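Uncharacterized protein (Legionella longbeachae NSW150, PDB 4JZA) probably removes the 3-phosphate from phosphatidylinositol 3-phosphate, acting as a phosphoinositide phosphatase in host lipid metabolism during infection. Local coordinates at residues A[371-381]-A[545-554]. Residues are numbered along the deposited sequence; the frame is centred on the assembly and turned at random.
Sequences KRYRSSHIATR and HSYGSCVSGK
R374 NH2 donates to G553 O at 2.9 Å, in the carbonyl plane and 17° out of the guanidinium plane. A bend at chi3 turns the otherwise extended chain into this approach, and D164 pairs with NH1 of the same group. Nearby, S376 OG reaches S552 O (2.8 Å) from above the carbonyl plane, and H377 N meets V551 O (3.2 Å) in the same out-of-plane manner, so three consecutive loop carbonyls, V551 to G553, are gripped by 371-381. Upstream the evidence is for parallel pairing: Y373 N donates to S546 O at 2.9 Å, G548 N returns to Y373 O at 3.2 Å, and the strand axes run 4.8 Å apart at 27°. Water 2 joins Y373 O to S546 OG, which also bonds Q536. Packing lies outside these bonds: the Y373 ring meets H545 obliquely (centroids 5.0 Å, planes at 41°), while Y547 lays CD1 4.2 Å from Y373 CB. Strand 545-549, then a loop opening at C550, then helix 556-574, with a CX5R sequence, is consistent with the phosphate-binding P-loop of cysteine-dependent phosphatases, with strand 365-374 and the loop after it bonded to its carbonyls.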
loop_
_atom_site.group_PDB
_atom_site.type_symbol
_atom_site.label_atom_id
_atom_site.label_comp_id
_atom_site.label_asym_id
_atom_site.label_seq_id
_atom_site.Cartn_x
_atom_site.Cartn_y
_atom_site.Cartn_z
ATOM N N LYS A 371 -11.254 -10.743 24.288
ATOM C CA LYS A 371 -10.667 -9.992 23.198
ATOM C C LYS A 371 -9.220 -10.384 22.977
ATOM O O LYS A 371 -8.465 -10.488 23.936
ATOM C CB LYS A 371 -10.849 -8.494 23.415
ATOM C CG LYS A 371 -12.282 -8.126 23.093
ATOM C CD LYS A 371 -12.677 -6.708 23.419
ATOM C CE LYS A 371 -14.199 -6.609 23.300
ATOM N NZ LYS A 371 -14.644 -5.243 22.884
ATOM N N ARG A 372 -8.889 -10.719 21.718
ATOM C CA ARG A 372 -7.533 -11.024 21.303
ATOM C C ARG A 372 -7.206 -9.974 20.246
ATOM O O ARG A 372 -7.939 -9.792 19.274
ATOM C CB ARG A 372 -7.418 -12.447 20.755
ATOM C CG ARG A 372 -7.612 -13.515 21.835
ATOM C CD ARG A 372 -8.718 -14.500 21.493
ATOM N NE ARG A 372 -8.335 -15.326 20.375
ATOM C CZ ARG A 372 -9.181 -15.956 19.569
ATOM N NH1 ARG A 372 -10.490 -15.889 19.744
ATOM N NH2 ARG A 372 -8.695 -16.684 18.574
ATOM N N TYR A 373 -6.101 -9.273 20.448
ATOM C CA TYR A 373 -5.763 -8.109 19.648
ATOM C C TYR A 373 -4.789 -8.397 18.515
ATOM O O TYR A 373 -3.849 -9.152 18.668
ATOM C CB TYR A 373 -5.257 -6.982 20.550
ATOM C CG TYR A 373 -6.258 -6.576 21.604
ATOM C CD1 TYR A 373 -6.397 -7.305 22.769
ATOM C CD2 TYR A 373 -7.074 -5.476 21.429
ATOM C CE1 TYR A 373 -7.312 -6.946 23.729
ATOM C CE2 TYR A 373 -7.992 -5.113 22.388
ATOM C CZ TYR A 373 -8.106 -5.856 23.535
ATOM O OH TYR A 373 -9.013 -5.507 24.497
ATOM N N ARG A 374 -5.057 -7.802 17.363
ATOM C CA ARG A 374 -4.295 -8.050 16.153
ATOM C C ARG A 374 -3.891 -6.747 15.490
ATOM O O ARG A 374 -4.593 -5.759 15.580
ATOM C CB ARG A 374 -5.145 -8.854 15.178
ATOM C CG ARG A 374 -6.553 -8.314 15.032
ATOM C CD ARG A 374 -7.419 -9.212 14.187
ATOM N NE ARG A 374 -6.704 -9.708 13.027
ATOM C CZ ARG A 374 -7.275 -10.371 12.035
ATOM N NH1 ARG A 374 -8.567 -10.607 12.060
ATOM N NH2 ARG A 374 -6.554 -10.795 11.022
ATOM N N SER A 375 -2.746 -6.752 14.831
ATOM C CA SER A 375 -2.270 -5.604 14.080
ATOM C C SER A 375 -1.223 -6.044 13.070
ATOM O O SER A 375 -0.790 -7.177 13.081
ATOM C CB SER A 375 -1.708 -4.528 15.009
ATOM O OG SER A 375 -0.329 -4.718 15.248
ATOM N N SER A 376 -0.837 -5.141 12.185
ATOM C CA SER A 376 0.342 -5.328 11.364
ATOM C C SER A 376 1.562 -5.239 12.266
ATOM O O SER A 376 1.525 -4.608 13.307
ATOM C CB SER A 376 0.417 -4.265 10.282
ATOM O OG SER A 376 -0.653 -4.393 9.380
ATOM N N HIS A 377 2.640 -5.890 11.867
ATOM C CA HIS A 377 3.827 -5.977 12.688
ATOM C C HIS A 377 4.130 -4.601 13.249
ATOM O O HIS A 377 3.945 -3.662 12.580
ATOM C CB HIS A 377 5.023 -6.486 11.863
ATOM C CG HIS A 377 6.104 -7.084 12.709
ATOM N ND1 HIS A 377 7.139 -6.341 13.218
ATOM C CD2 HIS A 377 6.266 -8.332 13.196
ATOM C CE1 HIS A 377 7.913 -7.114 13.949
ATOM N NE2 HIS A 377 7.413 -8.334 13.940
ATOM N N ILE A 378 4.577 -4.492 14.486
ATOM C CA ILE A 378 4.823 -3.163 15.116
ATOM C C ILE A 378 5.919 -2.349 14.416
ATOM O O ILE A 378 5.933 -1.129 14.488
ATOM C CB ILE A 378 5.201 -3.291 16.617
ATOM C CG1 ILE A 378 6.329 -4.311 16.834
ATOM C CG2 ILE A 378 4.004 -3.722 17.456
ATOM C CD1 ILE A 378 7.055 -4.097 18.138
ATOM N N ALA A 379 6.823 -3.032 13.726
ATOM C CA ALA A 379 7.904 -2.360 13.020
ATOM C C ALA A 379 7.496 -2.179 11.581
ATOM O O ALA A 379 6.685 -2.954 11.048
ATOM C CB ALA A 379 9.168 -3.177 13.096
ATOM N N THR A 380 8.043 -1.166 10.925
ATOM C CA THR A 380 7.579 -0.869 9.563
ATOM C C THR A 380 8.563 -1.303 8.478
ATOM O O THR A 380 9.675 -0.835 8.425
ATOM C CB THR A 380 7.163 0.600 9.412
ATOM O OG1 THR A 380 6.969 0.879 8.033
ATOM C CG2 THR A 380 8.215 1.533 10.000
ATOM N N ARG A 381 8.137 -2.230 7.627
ATOM C CA ARG A 381 8.893 -2.585 6.425
ATOM C C ARG A 381 9.110 -1.401 5.457
ATOM O O ARG A 381 10.008 -1.435 4.627
ATOM C CB ARG A 381 8.183 -3.725 5.662
ATOM C CG ARG A 381 6.865 -3.298 5.027
ATOM C CD ARG A 381 6.263 -4.384 4.147
ATOM N NE ARG A 381 7.212 -4.821 3.121
ATOM C CZ ARG A 381 7.250 -6.042 2.563
ATOM N NH1 ARG A 381 6.394 -7.031 2.902
ATOM N NH2 ARG A 381 8.204 -6.295 1.659
ATOM N N HIS A 545 -2.819 -10.438 28.580
ATOM C CA HIS A 545 -3.156 -9.699 27.378
ATOM C C HIS A 545 -2.668 -10.447 26.136
ATOM O O HIS A 545 -1.476 -10.722 25.995
ATOM C CB HIS A 545 -2.495 -8.333 27.435
ATOM C CG HIS A 545 -2.768 -7.477 26.238
ATOM N ND1 HIS A 545 -4.018 -7.124 25.826
ATOM C CD2 HIS A 545 -1.939 -6.897 25.367
ATOM C CE1 HIS A 545 -3.946 -6.357 24.753
ATOM N NE2 HIS A 545 -2.691 -6.182 24.472
ATOM N N SER A 546 -3.604 -10.758 25.250
ATOM C CA SER A 546 -3.341 -11.517 24.010
ATOM C C SER A 546 -3.126 -10.604 22.812
ATOM O O SER A 546 -4.033 -9.942 22.377
ATOM C CB SER A 546 -4.506 -12.460 23.725
ATOM O OG SER A 546 -4.433 -12.927 22.414
ATOM N N TYR A 547 -1.898 -10.532 22.328
ATOM C CA TYR A 547 -1.576 -9.755 21.136
ATOM C C TYR A 547 -0.676 -10.566 20.222
ATOM O O TYR A 547 0.213 -11.323 20.686
ATOM C CB TYR A 547 -0.898 -8.390 21.453
ATOM C CG TYR A 547 -0.370 -7.708 20.193
ATOM C CD1 TYR A 547 -1.242 -7.061 19.285
ATOM C CD2 TYR A 547 0.962 -7.795 19.856
ATOM C CE1 TYR A 547 -0.774 -6.464 18.108
ATOM C CE2 TYR A 547 1.440 -7.227 18.697
ATOM C CZ TYR A 547 0.565 -6.560 17.808
ATOM O OH TYR A 547 1.067 -6.037 16.625
ATOM N N GLY A 548 -0.878 -10.377 18.919
ATOM C CA GLY A 548 0.032 -10.953 17.936
ATOM C C GLY A 548 -0.101 -10.331 16.570
ATOM O O GLY A 548 -1.016 -9.546 16.316
ATOM N N SER A 549 0.875 -10.628 15.717
ATOM C CA SER A 549 0.848 -10.199 14.344
ATOM C C SER A 549 1.626 -11.163 13.483
ATOM O O SER A 549 2.465 -11.910 13.974
ATOM C CB SER A 549 1.479 -8.842 14.221
ATOM O OG SER A 549 2.857 -8.958 14.450
ATOM N N CYS A 550 1.307 -11.147 12.196
ATOM C CA CYS A 550 2.202 -11.606 11.163
ATOM C C CYS A 550 2.704 -10.320 10.518
ATOM O O CYS A 550 2.544 -9.285 11.103
ATOM C CB CYS A 550 1.453 -12.474 10.183
ATOM S SG CYS A 550 -0.038 -11.729 9.493
ATOM N N VAL A 551 3.327 -10.351 9.352
ATOM C CA VAL A 551 3.874 -9.105 8.808
ATOM C C VAL A 551 2.748 -8.089 8.540
ATOM O O VAL A 551 2.881 -6.912 8.835
ATOM C CB VAL A 551 4.683 -9.338 7.493
ATOM C CG1 VAL A 551 5.064 -8.020 6.848
ATOM C CG2 VAL A 551 5.947 -10.151 7.760
ATOM N N SER A 552 1.668 -8.542 7.925
ATOM C CA SER A 552 0.564 -7.674 7.571
ATOM C C SER A 552 -0.608 -7.755 8.547
ATOM O O SER A 552 -1.482 -6.902 8.528
ATOM C CB SER A 552 0.011 -8.111 6.241
ATOM O OG SER A 552 -0.587 -9.394 6.375
ATOM N N GLY A 553 -0.663 -8.824 9.323
ATOM C CA GLY A 553 -1.743 -9.023 10.259
ATOM C C GLY A 553 -3.006 -9.577 9.636
ATOM O O GLY A 553 -4.009 -9.714 10.311
ATOM N N LYS A 554 -2.977 -9.882 8.346
ATOM C CA LYS A 554 -4.154 -10.450 7.714
ATOM C C LYS A 554 -4.011 -11.890 7.267
ATOM O O LYS A 554 -4.974 -12.491 6.824
ATOM C CB LYS A 554 -4.611 -9.591 6.540
ATOM C CG LYS A 554 -3.492 -8.912 5.788
ATOM C CD LYS A 554 -4.015 -8.278 4.518
ATOM C CE LYS A 554 -2.922 -8.141 3.479
ATOM N NZ LYS A 554 -2.741 -9.385 2.695
HETATM O O HOH W 1 -6.360 -10.407 25.863
HETATM O O HOH W 2 -3.597 -12.054 19.841
HETATM O O HOH W 3 -7.471 -11.413 7.777
HETATM O O HOH W 4 -4.585 -7.625 12.315
HETATM O O HOH W 5 3.618 -6.940 16.016
#